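Local structure of putative HpcE protein (Mycolicibacterium smegmatis, 6V77) at residues W120-V125 / L197-N202; V149-S154 / L261-T266; F176-P181 / G269-R274. The protein is of unknown function but belongs to the fumarylacetoacetate hydrolase (FAH) family and carries a zinc ion bound by three acidic residues. All coordinates share one frame; numbering follows the deposited sequence.

The three contacts are three neighbouring strand pairs across one sheet-on-sheet interface. Strands 118-128, 144-155 and 177-185, neighbours in the larger mixed sheet, each face one strand of the five-stranded sheet: 196-201, 260-265 and 269-277. The pairs keep the same order on both sides, and their segments alternate along the chain, the three strands of the larger sheet coming first. Centres of contacts 1 and 2 lie about 3 Å apart, those of contacts 2 and 3 about 6 Å, and those of contacts 1 and 3 about 9 Å. Contacts 1 and 2 also share the zinc site, which Glu-121, Glu-123 and Asp-152 build beside the packed layer.

Contact 1: residues W120-V125 / L197-N202; sequences WEVELV and LGAEIN. With ZN (zinc ion), chain L.
Strand 122-125 runs across strand 197-201 with their axes 6.7 Å apart at closest approach and their N-to-C directions at 143°, and no hydrogen bond joins the two segments, so the gap is bridged by van der Waals contacts, of side chains with one another and with backbone. At one end Ile-201 sets CD1 over a face of the Trp-120 indole, 3.4 Å from the centroid of the six-membered ring and 13° off its normal, a CH-pi contact. The two side chains meet at about a right angle, and the indole NE1 is engaged by the carbonyl of Gly-244. In the middle, Val-122 rests on the backbone of Gly-198: its CG2 comes 3.5 Å from Gly-198 O, while Val-122 CB stands 4.3 Å from Ala-199 CB. Leu-197 closes the other end: a chi1 of 76° turns its side chain toward strand 122-125, where Leu-197 CD1 lies 4.1 Å from Val-122 CG2 and 3.9 Å from Leu-124 N. This is face-to-face packing of two sheets in the FAH fold, and the CB atoms of Glu-121 and Glu-123 point away from it. Those two extended chains bind the zinc ion through Glu-121 OE1 and Glu-123 OE2, each 2.2 Å from the metal; Asp-152 and a water complete the ligands in the model. Second-shell partners probably steady both carboxylates: Arg-156 pairs with Glu-121 OE2, and the backbone N of Gly-240 bonds Glu-123 OE1.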
ATOM      1  N   TRP B 120      17.308   4.228 -12.197  1.00 28.30           N
ATOM      2  CA  TRP B 120      16.160   4.789 -12.906  1.00 26.29           C
ATOM      3  C   TRP B 120      15.350   3.682 -13.573  1.00 25.95           C
ATOM      4  O   TRP B 120      15.898   2.651 -13.974  1.00 26.43           O
ATOM      5  CB  TRP B 120      16.632   5.778 -13.981  1.00 26.96           C
ATOM      6  CG  TRP B 120      17.626   5.146 -14.947  1.00 29.45           C
ATOM      7  CD1 TRP B 120      17.332   4.473 -16.102  1.00 28.10           C
ATOM      8  CD2 TRP B 120      19.055   5.101 -14.811  1.00 28.87           C
ATOM      9  NE1 TRP B 120      18.485   4.031 -16.696  1.00 29.14           N
ATOM     10  CE2 TRP B 120      19.557   4.395 -15.922  1.00 34.04           C
ATOM     11  CE3 TRP B 120      19.956   5.593 -13.860  1.00 29.25           C
ATOM     12  CZ2 TRP B 120      20.910   4.172 -16.114  1.00 32.03           C
ATOM     13  CZ3 TRP B 120      21.315   5.370 -14.055  1.00 30.35           C
ATOM     14  CH2 TRP B 120      21.778   4.669 -15.175  1.00 35.58           C
ATOM     15  N   GLU B 121      14.034   3.932 -13.736  1.00 25.20           N
ATOM     16  CA  GLU B 121      13.119   2.979 -14.387  1.00 24.87           C
ATOM     17  C   GLU B 121      11.918   3.771 -14.925  1.00 24.39           C
ATOM     18  O   GLU B 121      10.974   4.019 -14.170  1.00 24.17           O
ATOM     19  CB  GLU B 121      12.647   1.894 -13.405  1.00 24.34           C
ATOM     20  CG  GLU B 121      13.733   0.977 -12.795  1.00 24.83           C
ATOM     21  CD  GLU B 121      13.182  -0.318 -12.199  1.00 28.55           C
ATOM     22  OE1 GLU B 121      11.957  -0.391 -11.982  1.00 28.20           O
ATOM     23  OE2 GLU B 121      13.954  -1.269 -11.973  1.00 32.64           O
ATOM     24  N   VAL B 122      11.929   4.143 -16.212  1.00 24.84           N
ATOM     25  CA  VAL B 122      10.735   4.783 -16.781  1.00 24.46           C
ATOM     26  C   VAL B 122       9.611   3.761 -16.851  1.00 27.13           C
ATOM     27  O   VAL B 122       9.834   2.596 -17.208  1.00 25.66           O
ATOM     28  CB  VAL B 122      10.998   5.388 -18.177  1.00 25.17           C
ATOM     29  CG1 VAL B 122      11.539   4.354 -19.170  1.00 25.82           C
ATOM     30  CG2 VAL B 122       9.707   6.005 -18.753  1.00 24.83           C
ATOM     31  N   GLU B 123       8.389   4.178 -16.494  1.00 23.25           N
ATOM     32  CA  GLU B 123       7.267   3.248 -16.566  1.00 25.89           C
ATOM     33  C   GLU B 123       5.998   3.952 -17.016  1.00 25.47           C
ATOM     34  O   GLU B 123       5.777   5.131 -16.719  1.00 24.67           O
ATOM     35  CB  GLU B 123       6.990   2.574 -15.218  1.00 27.05           C
ATOM     36  CG  GLU B 123       8.239   1.971 -14.590  1.00 25.84           C
ATOM     37  CD  GLU B 123       7.960   0.838 -13.646  1.00 28.30           C
ATOM     38  OE1 GLU B 123       6.783   0.527 -13.370  1.00 26.11           O
ATOM     39  OE2 GLU B 123       8.950   0.247 -13.202  1.00 30.89           O
ATOM     40  N   LEU B 124       5.157   3.203 -17.730  1.00 22.71           N
ATOM     41  CA  LEU B 124       3.778   3.619 -17.937  1.00 22.08           C
ATOM     42  C   LEU B 124       3.013   3.420 -16.637  1.00 21.37           C
ATOM     43  O   LEU B 124       3.081   2.345 -16.028  1.00 21.75           O
ATOM     44  CB  LEU B 124       3.128   2.805 -19.054  1.00 22.30           C
ATOM     45  CG  LEU B 124       1.634   3.085 -19.272  1.00 22.00           C
ATOM     46  CD1 LEU B 124       1.454   4.467 -19.846  1.00 22.28           C
ATOM     47  CD2 LEU B 124       1.043   2.042 -20.217  1.00 23.82           C
ATOM     48  N   VAL B 125       2.317   4.462 -16.193  1.00 21.11           N
ATOM     49  CA  VAL B 125       1.487   4.415 -14.991  1.00 20.54           C
ATOM     50  C   VAL B 125       0.032   4.389 -15.427  1.00 20.37           C
ATOM     51  O   VAL B 125      -0.368   5.154 -16.312  1.00 20.65           O
ATOM     52  CB  VAL B 125       1.772   5.619 -14.073  1.00 20.47           C
ATOM     53  CG1 VAL B 125       0.831   5.612 -12.869  1.00 21.57           C
ATOM     54  CG2 VAL B 125       3.207   5.570 -13.582  1.00 24.70           C
ATOM     55  N   LEU B 197       8.234   4.922 -24.838  1.00 24.34           N
ATOM     56  CA  LEU B 197       8.682   5.471 -23.552  1.00 23.71           C
ATOM     57  C   LEU B 197      10.204   5.403 -23.463  1.00 26.96           C
ATOM     58  O   LEU B 197      10.851   4.583 -24.120  1.00 24.85           O
ATOM     59  CB  LEU B 197       8.030   4.761 -22.342  1.00 23.03           C
ATOM     60  CG  LEU B 197       8.476   3.371 -21.887  1.00 23.62           C
ATOM     61  CD1 LEU B 197       7.722   2.972 -20.618  1.00 22.81           C
ATOM     62  CD2 LEU B 197       8.297   2.321 -22.998  1.00 24.28           C
ATOM     63  N   GLY B 198      10.775   6.299 -22.671  1.00 24.40           N
ATOM     64  CA  GLY B 198      12.221   6.294 -22.549  1.00 25.08           C
ATOM     65  C   GLY B 198      12.687   7.234 -21.461  1.00 28.10           C
ATOM     66  O   GLY B 198      11.891   7.872 -20.769  1.00 24.84           O
ATOM     67  N   ALA B 199      14.010   7.313 -21.329  1.00 26.42           N
ATOM     68  CA  ALA B 199      14.634   8.128 -20.301  1.00 25.93           C
ATOM     69  C   ALA B 199      16.012   8.511 -20.796  1.00 26.92           C
ATOM     70  O   ALA B 199      16.640   7.753 -21.540  1.00 28.49           O
ATOM     71  CB  ALA B 199      14.755   7.396 -18.957  1.00 25.64           C
ATOM     72  N   GLU B 200      16.463   9.701 -20.387  1.00 27.24           N
ATOM     73  CA  GLU B 200      17.787  10.214 -20.732  1.00 28.26           C
ATOM     74  C   GLU B 200      18.440  10.769 -19.476  1.00 28.50           C
ATOM     75  O   GLU B 200      17.761  11.305 -18.594  1.00 29.36           O
ATOM     76  CB  GLU B 200      17.723  11.323 -21.812  1.00 31.06           C
ATOM     77  CG  GLU B 200      17.016  10.870 -23.063  1.00 41.32           C
ATOM     78  CD  GLU B 200      16.468  12.014 -23.885  1.00 51.57           C
ATOM     79  OE1 GLU B 200      16.611  13.188 -23.471  1.00 50.23           O
ATOM     80  OE2 GLU B 200      15.890  11.721 -24.952  1.00 51.41           O
ATOM     81  N   ILE B 201      19.764  10.626 -19.388  1.00 29.40           N
ATOM     82  CA  ILE B 201      20.535  11.177 -18.286  1.00 29.84           C
ATOM     83  C   ILE B 201      21.534  12.147 -18.895  1.00 30.88           C
ATOM     84  O   ILE B 201      22.320  11.761 -19.770  1.00 35.87           O
ATOM     85  CB  ILE B 201      21.265  10.094 -17.482  1.00 34.55           C
ATOM     86  CG1 ILE B 201      20.252   9.150 -16.840  1.00 34.44           C
ATOM     87  CG2 ILE B 201      22.151  10.740 -16.427  1.00 38.28           C
ATOM     88  CD1 ILE B 201      20.905   8.058 -16.056  1.00 39.43           C
ATOM     89  N   ASN B 202      21.471  13.407 -18.462  1.00 31.00           N
ATOM     90  CA  ASN B 202      22.322  14.461 -18.995  1.00 33.90           C
ATOM     91  C   ASN B 202      22.274  14.479 -20.522  1.00 33.46           C
ATOM     92  O   ASN B 202      23.280  14.685 -21.201  1.00 33.46           O
ATOM     93  CB  ASN B 202      23.740  14.303 -18.461  1.00 41.85           C
ATOM     94  CG  ASN B 202      23.766  14.252 -16.947  1.00 42.76           C
ATOM     95  OD1 ASN B 202      22.932  14.877 -16.289  1.00 33.29           O
ATOM     96  ND2 ASN B 202      24.708  13.496 -16.385  1.00 37.37           N
TER
HETATM   97 ZN    ZN L 302       9.837  -1.076 -11.728  0.60 48.61          ZN
HETATM   98  O   HOH W   1       7.767  -1.460 -11.295  1.00 27.57           O

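Contact 2: residues V149-S154 / L261-T266; sequences VGQDLS and LRTYIT. With ZN (zinc ion), chain L.
Gln-151 reaches Thr-263 through a bend at chi2 (-71°), which turns its carboxamide toward strand 261-265, while Thr-263 holds OG1 beside its own backbone N. Gln-151 NE2 then donates to Thr-263 OG1 over 2.8 Å, with an N-H...O angle of 150° and the hydroxyl oxygen tilted 19° out of the amide plane. The other end of the amide is held as well: Gln-151 OE1 accepts from the backbone N-H of Glu-121, which can only donate and so settles which end is oxygen; together the two bonds hold the amide's rotation. Leu-261 approaches the same carboxamide from the opposite direction, its CD2 lying 3.7 Å from Gln-151 NE2, and this methyl also meets Leu-153 CD2 at 4.2 Å. The polar pair is thus buried in a mostly aliphatic layer between two sheets of the FAH fold, whose strand axes approach to 6.9 Å. Further along, Val-149 lies alongside Thr-263 and Ile-265, antiparallel to both: Val-149 CG1 is 3.6 Å from Thr-263 CG2, and Val-149 CG2 3.9 Å from Ile-265 CG1. One residue after Gln-151 the chain serves the metal: Asp-152 OD2 binds the zinc ion at 2.4 Å, alongside Glu-121, Glu-123 and a water. Lys-99 forms a salt bridge with Asp-152 OD1, and Lys-171 bonds both Asp-152 OD2 and Ser-154 OG. The hydroxyl of Ser-154 donates to Asp-152 O, from above the carbonyl plane.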
ATOM      1  N   VAL B 149       2.961   9.295 -16.829  1.00 20.87           N
ATOM      2  CA  VAL B 149       4.377   8.939 -16.848  1.00 20.89           C
ATOM      3  C   VAL B 149       4.829   8.731 -15.414  1.00 20.61           C
ATOM      4  O   VAL B 149       4.446   9.494 -14.519  1.00 24.00           O
ATOM      5  CB  VAL B 149       5.229  10.038 -17.516  1.00 21.35           C
ATOM      6  CG1 VAL B 149       6.689   9.566 -17.683  1.00 26.80           C
ATOM      7  CG2 VAL B 149       4.644  10.515 -18.869  1.00 21.43           C
ATOM      8  N   GLY B 150       5.658   7.711 -15.182  1.00 21.97           N
ATOM      9  CA  GLY B 150       6.214   7.495 -13.856  1.00 22.94           C
ATOM     10  C   GLY B 150       7.676   7.090 -13.908  1.00 22.16           C
ATOM     11  O   GLY B 150       8.199   6.673 -14.947  1.00 22.38           O
ATOM     12  N   GLN B 151       8.327   7.230 -12.751  1.00 23.28           N
ATOM     13  CA  GLN B 151       9.648   6.668 -12.488  1.00 25.54           C
ATOM     14  C   GLN B 151       9.502   5.705 -11.327  1.00 25.81           C
ATOM     15  O   GLN B 151       8.866   6.041 -10.327  1.00 29.54           O
ATOM     16  CB  GLN B 151      10.657   7.748 -12.117  1.00 28.13           C
ATOM     17  CG  GLN B 151      11.444   8.303 -13.308  1.00 33.12           C
ATOM     18  CD  GLN B 151      12.458   7.317 -13.863  1.00 32.61           C
ATOM     19  OE1 GLN B 151      12.971   6.459 -13.143  1.00 29.98           O
ATOM     20  NE2 GLN B 151      12.768   7.451 -15.160  1.00 30.71           N
ATOM     21  N   ASP B 152      10.056   4.506 -11.459  1.00 25.38           N
ATOM     22  CA  ASP B 152      10.199   3.622 -10.298  1.00 23.60           C
ATOM     23  C   ASP B 152      11.654   3.693  -9.842  1.00 23.89           C
ATOM     24  O   ASP B 152      12.463   2.805 -10.108  1.00 24.79           O
ATOM     25  CB  ASP B 152       9.780   2.193 -10.628  1.00 27.05           C
ATOM     26  CG  ASP B 152       9.920   1.261  -9.444  1.00 25.34           C
ATOM     27  OD1 ASP B 152      10.108   1.749  -8.305  1.00 25.02           O
ATOM     28  OD2 ASP B 152       9.827   0.035  -9.623  1.00 27.73           O
ATOM     29  N   LEU B 153      11.991   4.783  -9.149  1.00 23.24           N
ATOM     30  CA  LEU B 153      13.359   4.946  -8.667  1.00 24.04           C
ATOM     31  C   LEU B 153      13.624   3.892  -7.604  1.00 24.87           C
ATOM     32  O   LEU B 153      12.752   3.592  -6.789  1.00 23.91           O
ATOM     33  CB  LEU B 153      13.573   6.349  -8.104  1.00 24.86           C
ATOM     34  CG  LEU B 153      13.383   7.437  -9.162  1.00 26.72           C
ATOM     35  CD1 LEU B 153      13.327   8.819  -8.534  1.00 26.04           C
ATOM     36  CD2 LEU B 153      14.564   7.361 -10.123  1.00 31.88           C
ATOM     37  N   SER B 154      14.828   3.327  -7.621  1.00 25.11           N
ATOM     38  CA  SER B 154      15.114   2.106  -6.872  1.00 25.49           C
ATOM     39  C   SER B 154      16.494   2.196  -6.251  1.00 26.51           C
ATOM     40  O   SER B 154      17.482   2.321  -6.978  1.00 30.40           O
ATOM     41  CB  SER B 154      15.039   0.878  -7.793  1.00 29.62           C
ATOM     42  OG  SER B 154      13.801   0.841  -8.520  1.00 26.99           O
ATOM     43  N   LEU B 261      17.661  13.645 -15.042  1.00 26.74           N
ATOM     44  CA  LEU B 261      17.005  12.476 -15.603  1.00 26.03           C
ATOM     45  C   LEU B 261      15.708  12.951 -16.236  1.00 27.84           C
ATOM     46  O   LEU B 261      14.794  13.391 -15.527  1.00 26.54           O
ATOM     47  CB  LEU B 261      16.732  11.436 -14.519  1.00 27.31           C
ATOM     48  CG  LEU B 261      15.915  10.199 -14.902  1.00 26.24           C
ATOM     49  CD1 LEU B 261      16.734   9.301 -15.804  1.00 26.32           C
ATOM     50  CD2 LEU B 261      15.483   9.456 -13.637  1.00 25.69           C
ATOM     51  N   ARG B 262      15.623  12.850 -17.553  1.00 25.68           N
ATOM     52  CA  ARG B 262      14.411  13.191 -18.280  1.00 26.71           C
ATOM     53  C   ARG B 262      13.673  11.896 -18.600  1.00 24.92           C
ATOM     54  O   ARG B 262      14.266  10.947 -19.118  1.00 26.85           O
ATOM     55  CB  ARG B 262      14.744  13.981 -19.553  1.00 26.09           C
ATOM     56  CG  ARG B 262      13.533  14.211 -20.472  1.00 25.87           C
ATOM     57  CD  ARG B 262      13.893  15.102 -21.669  1.00 27.91           C
ATOM     58  NE  ARG B 262      12.747  15.211 -22.556  1.00 34.54           N
ATOM     59  CZ  ARG B 262      12.500  14.378 -23.564  1.00 39.93           C
ATOM     60  NH1 ARG B 262      13.343  13.390 -23.844  1.00 38.92           N
ATOM     61  NH2 ARG B 262      11.416  14.544 -24.304  1.00 43.25           N
ATOM     62  N   THR B 263      12.385  11.853 -18.272  1.00 24.08           N
ATOM     63  CA  THR B 263      11.556  10.667 -18.412  1.00 24.36           C
ATOM     64  C   THR B 263      10.398  11.051 -19.327  1.00 25.24           C
ATOM     65  O   THR B 263       9.823  12.127 -19.156  1.00 24.86           O
ATOM     66  CB  THR B 263      11.035  10.217 -17.037  1.00 27.03           C
ATOM     67  OG1 THR B 263      12.137   9.955 -16.158  1.00 29.04           O
ATOM     68  CG2 THR B 263      10.153   8.970 -17.128  1.00 22.78           C
ATOM     69  N   TYR B 264      10.077  10.216 -20.320  1.00 23.67           N
ATOM     70  CA  TYR B 264       9.010  10.605 -21.247  1.00 23.74           C
ATOM     71  C   TYR B 264       8.217   9.406 -21.744  1.00 31.49           C
ATOM     72  O   TYR B 264       8.717   8.283 -21.819  1.00 23.88           O
ATOM     73  CB  TYR B 264       9.564  11.366 -22.466  1.00 24.53           C
ATOM     74  CG  TYR B 264      10.411  10.505 -23.382  1.00 25.83           C
ATOM     75  CD1 TYR B 264       9.832   9.751 -24.409  1.00 26.14           C
ATOM     76  CD2 TYR B 264      11.787  10.438 -23.215  1.00 28.06           C
ATOM     77  CE1 TYR B 264      10.611   8.951 -25.232  1.00 27.64           C
ATOM     78  CE2 TYR B 264      12.566   9.639 -24.029  1.00 31.77           C
ATOM     79  CZ  TYR B 264      11.968   8.901 -25.040  1.00 34.23           C
ATOM     80  OH  TYR B 264      12.755   8.113 -25.849  1.00 34.14           O
ATOM     81  N   ILE B 265       6.960   9.671 -22.101  1.00 23.59           N
ATOM     82  CA  ILE B 265       6.139   8.757 -22.885  1.00 23.85           C
ATOM     83  C   ILE B 265       5.587   9.594 -24.029  1.00 26.07           C
ATOM     84  O   ILE B 265       4.876  10.577 -23.791  1.00 25.47           O
ATOM     85  CB  ILE B 265       5.002   8.121 -22.054  1.00 23.35           C
ATOM     86  CG1 ILE B 265       5.594   7.329 -20.865  1.00 23.01           C
ATOM     87  CG2 ILE B 265       4.159   7.246 -22.940  1.00 23.81           C
ATOM     88  CD1 ILE B 265       4.546   6.610 -19.976  1.00 22.72           C
ATOM     89  N   THR B 266       5.933   9.226 -25.264  1.00 25.16           N
ATOM     90  CA  THR B 266       5.715  10.124 -26.395  1.00 25.87           C
ATOM     91  C   THR B 266       4.224  10.314 -26.623  1.00 26.73           C
ATOM     92  O   THR B 266       3.467   9.342 -26.689  1.00 26.56           O
ATOM     93  CB  THR B 266       6.381   9.579 -27.654  1.00 26.96           C
ATOM     94  OG1 THR B 266       7.772   9.325 -27.372  1.00 27.06           O
ATOM     95  CG2 THR B 266       6.258  10.602 -28.810  1.00 27.89           C
TER
HETATM   96 ZN    ZN L 302       9.837  -1.076 -11.728  0.60 48.61          ZN
HETATM   97  O   HOH W   1       7.767  -1.460 -11.295  1.00 27.57           O

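Contact 3: residues F176-P181 / G269-R274; sequences FSPIGP and GEFTQR
The Phe-271 ring is the centrepiece, set with its edge toward the carbonyl of Gly-180, while Pro-178 meets it obliquely. Gly-180 O lies in the plane of the ring, at its edge, 3.4 Å from Phe-271 CD2 and 3.5 Å from CE2, so the carbonyl oxygen faces the weakly positive C-H rim of the aromatic. On the proline side, Pro-178 CG is 4.0 Å from Phe-271 CE1 and equally near CZ. A chi1 of 55° places the CG of Phe-271 between its backbone N and carbonyl carbon, which directs the ring at segment 176-181. The same CG of Pro-178 is also met by the carboxamide of Gln-273, whose chain, extended beyond CG, passes the pyrrolidine at a slant; Gln-273 OE1 lies 3.6 Å from Pro-178 CG, and NE2 gives its hydrogen bond to Val-108 O. Pro-181, after a cis peptide bond, lays CD 3.5 Å from Glu-270 O. Gly-269, without a side chain, lets the backbone come near the same proline, Gly-269 CA being 4.3 Å from Pro-181 CD. The backbone of Gly-180, at phi 147° and psi -167°, is by itself a glycine conformation. No hydrogen bond crosses the contact, and the strand axes stay 8.1 Å apart, consistent with two sheets of the FAH fold packing face to face rather than pairing edge to edge. Strand 144-155 lies beside 177-185 in one sheet and strand 260-265 beside 269-277 in the other, so that Phe-271 also touches Val-149 and Thr-263, and Pro-178 touches Gln-151.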
ATOM      1  N   PHE B 176      10.634   8.820  -4.546  1.00 23.25           N
ATOM      2  CA  PHE B 176      10.963   7.737  -5.468  1.00 24.01           C
ATOM      3  C   PHE B 176       9.809   7.296  -6.367  1.00 22.45           C
ATOM      4  O   PHE B 176      10.024   6.416  -7.210  1.00 24.11           O
ATOM      5  CB  PHE B 176      11.513   6.523  -4.702  1.00 23.49           C
ATOM      6  CG  PHE B 176      13.029   6.556  -4.494  1.00 26.98           C
ATOM      7  CD1 PHE B 176      13.719   7.768  -4.429  1.00 25.64           C
ATOM      8  CD2 PHE B 176      13.753   5.373  -4.354  1.00 24.80           C
ATOM      9  CE1 PHE B 176      15.109   7.807  -4.227  1.00 28.89           C
ATOM     10  CE2 PHE B 176      15.157   5.398  -4.138  1.00 25.73           C
ATOM     11  CZ  PHE B 176      15.828   6.619  -4.099  1.00 26.63           C
ATOM     12  N   SER B 177       8.612   7.878  -6.254  1.00 21.97           N
ATOM     13  CA  SER B 177       7.477   7.504  -7.102  1.00 21.38           C
ATOM     14  C   SER B 177       6.828   8.733  -7.723  1.00 21.23           C
ATOM     15  O   SER B 177       5.647   9.014  -7.485  1.00 21.84           O
ATOM     16  CB  SER B 177       6.450   6.701  -6.299  1.00 21.00           C
ATOM     17  OG  SER B 177       7.127   5.707  -5.548  1.00 21.30           O
ATOM     18  N   PRO B 178       7.557   9.485  -8.548  1.00 21.56           N
ATOM     19  CA  PRO B 178       6.922  10.611  -9.233  1.00 21.50           C
ATOM     20  C   PRO B 178       6.004  10.122 -10.341  1.00 25.24           C
ATOM     21  O   PRO B 178       6.327   9.179 -11.071  1.00 22.87           O
ATOM     22  CB  PRO B 178       8.114  11.398  -9.804  1.00 22.10           C
ATOM     23  CG  PRO B 178       9.120  10.317 -10.123  1.00 24.99           C
ATOM     24  CD  PRO B 178       8.965   9.299  -8.969  1.00 22.08           C
ATOM     25  N   ILE B 179       4.851  10.780 -10.463  1.00 21.60           N
ATOM     26  CA  ILE B 179       3.859  10.478 -11.487  1.00 20.76           C
ATOM     27  C   ILE B 179       3.386  11.798 -12.065  1.00 21.69           C
ATOM     28  O   ILE B 179       3.085  12.725 -11.308  1.00 21.32           O
ATOM     29  CB  ILE B 179       2.643   9.709 -10.918  1.00 20.07           C
ATOM     30  CG1 ILE B 179       3.083   8.466 -10.142  1.00 19.95           C
ATOM     31  CG2 ILE B 179       1.655   9.353 -12.061  1.00 20.98           C
ATOM     32  CD1 ILE B 179       1.936   7.805  -9.353  1.00 19.59           C
ATOM     33  N   GLY B 180       3.301  11.887 -13.392  1.00 21.37           N
ATOM     34  CA  GLY B 180       2.811  13.091 -14.021  1.00 21.53           C
ATOM     35  C   GLY B 180       3.470  13.366 -15.353  1.00 22.30           C
ATOM     36  O   GLY B 180       4.140  12.498 -15.921  1.00 22.39           O
ATOM     37  N   PRO B 181       3.279  14.584 -15.895  1.00 22.00           N
ATOM     38  CA  PRO B 181       2.559  15.693 -15.259  1.00 22.18           C
ATOM     39  C   PRO B 181       1.037  15.587 -15.330  1.00 24.88           C
ATOM     40  O   PRO B 181       0.360  16.184 -14.494  1.00 24.84           O
ATOM     41  CB  PRO B 181       3.031  16.913 -16.055  1.00 26.44           C
ATOM     42  CG  PRO B 181       3.317  16.357 -17.418  1.00 29.99           C
ATOM     43  CD  PRO B 181       3.932  15.004 -17.150  1.00 22.73           C
ATOM     44  N   GLY B 269       3.479  12.544 -22.020  1.00 27.28           N
ATOM     45  CA  GLY B 269       4.065  13.547 -21.150  1.00 23.76           C
ATOM     46  C   GLY B 269       5.555  13.355 -20.982  1.00 28.39           C
ATOM     47  O   GLY B 269       6.149  12.376 -21.447  1.00 23.29           O
ATOM     48  N   GLU B 270       6.155  14.320 -20.296  1.00 23.17           N
ATOM     49  CA  GLU B 270       7.553  14.164 -19.909  1.00 23.36           C
ATOM     50  C   GLU B 270       7.824  14.967 -18.648  1.00 26.18           C
ATOM     51  O   GLU B 270       7.097  15.908 -18.326  1.00 25.77           O
ATOM     52  CB  GLU B 270       8.503  14.627 -21.016  1.00 27.02           C
ATOM     53  CG  GLU B 270       8.468  16.121 -21.247  1.00 27.08           C
ATOM     54  CD  GLU B 270       9.583  16.560 -22.171  1.00 36.57           C
ATOM     55  OE1 GLU B 270       9.362  16.556 -23.389  1.00 34.34           O
ATOM     56  OE2 GLU B 270      10.686  16.872 -21.672  1.00 34.80           O
ATOM     57  N   PHE B 271       8.917  14.619 -17.964  1.00 24.76           N
ATOM     58  CA  PHE B 271       9.416  15.469 -16.895  1.00 27.53           C
ATOM     59  C   PHE B 271      10.903  15.226 -16.694  1.00 25.59           C
ATOM     60  O   PHE B 271      11.432  14.169 -17.040  1.00 27.31           O
ATOM     61  CB  PHE B 271       8.638  15.267 -15.582  1.00 24.23           C
ATOM     62  CG  PHE B 271       8.575  13.837 -15.055  1.00 24.95           C
ATOM     63  CD1 PHE B 271       9.592  13.314 -14.260  1.00 29.19           C
ATOM     64  CD2 PHE B 271       7.413  13.074 -15.236  1.00 27.08           C
ATOM     65  CE1 PHE B 271       9.502  12.020 -13.723  1.00 29.46           C
ATOM     66  CE2 PHE B 271       7.303  11.796 -14.723  1.00 25.02           C
ATOM     67  CZ  PHE B 271       8.339  11.257 -13.953  1.00 26.26           C
ATOM     68  N   THR B 272      11.565  16.219 -16.113  1.00 24.57           N
ATOM     69  CA  THR B 272      12.995  16.124 -15.851  1.00 25.16           C
ATOM     70  C   THR B 272      13.265  16.404 -14.378  1.00 30.25           C
ATOM     71  O   THR B 272      12.688  17.325 -13.793  1.00 30.47           O
ATOM     72  CB  THR B 272      13.788  17.091 -16.754  1.00 27.10           C
ATOM     73  OG1 THR B 272      13.552  16.766 -18.132  1.00 30.03           O
ATOM     74  CG2 THR B 272      15.285  16.976 -16.475  1.00 27.99           C
ATOM     75  N   GLN B 273      14.126  15.587 -13.775  1.00 25.43           N
ATOM     76  CA  GLN B 273      14.446  15.692 -12.357  1.00 25.96           C
ATOM     77  C   GLN B 273      15.951  15.725 -12.178  1.00 32.49           C
ATOM     78  O   GLN B 273      16.674  15.008 -12.871  1.00 30.52           O
ATOM     79  CB  GLN B 273      13.874  14.516 -11.571  1.00 25.11           C
ATOM     80  CG  GLN B 273      12.382  14.401 -11.727  1.00 28.32           C
ATOM     81  CD  GLN B 273      11.827  13.321 -10.850  1.00 33.11           C
ATOM     82  OE1 GLN B 273      12.059  12.138 -11.099  1.00 37.66           O
ATOM     83  NE2 GLN B 273      11.141  13.717  -9.775  1.00 25.72           N
ATOM     84  N   ARG B 274      16.419  16.540 -11.231  1.00 27.34           N
ATOM     85  CA  ARG B 274      17.834  16.608 -10.891  1.00 28.30           C
ATOM     86  C   ARG B 274      18.072  15.927  -9.548  1.00 34.90           C
ATOM     87  O   ARG B 274      17.291  16.101  -8.607  1.00 32.98           O
ATOM     88  CB  ARG B 274      18.314  18.064 -10.845  1.00 35.47           C
TER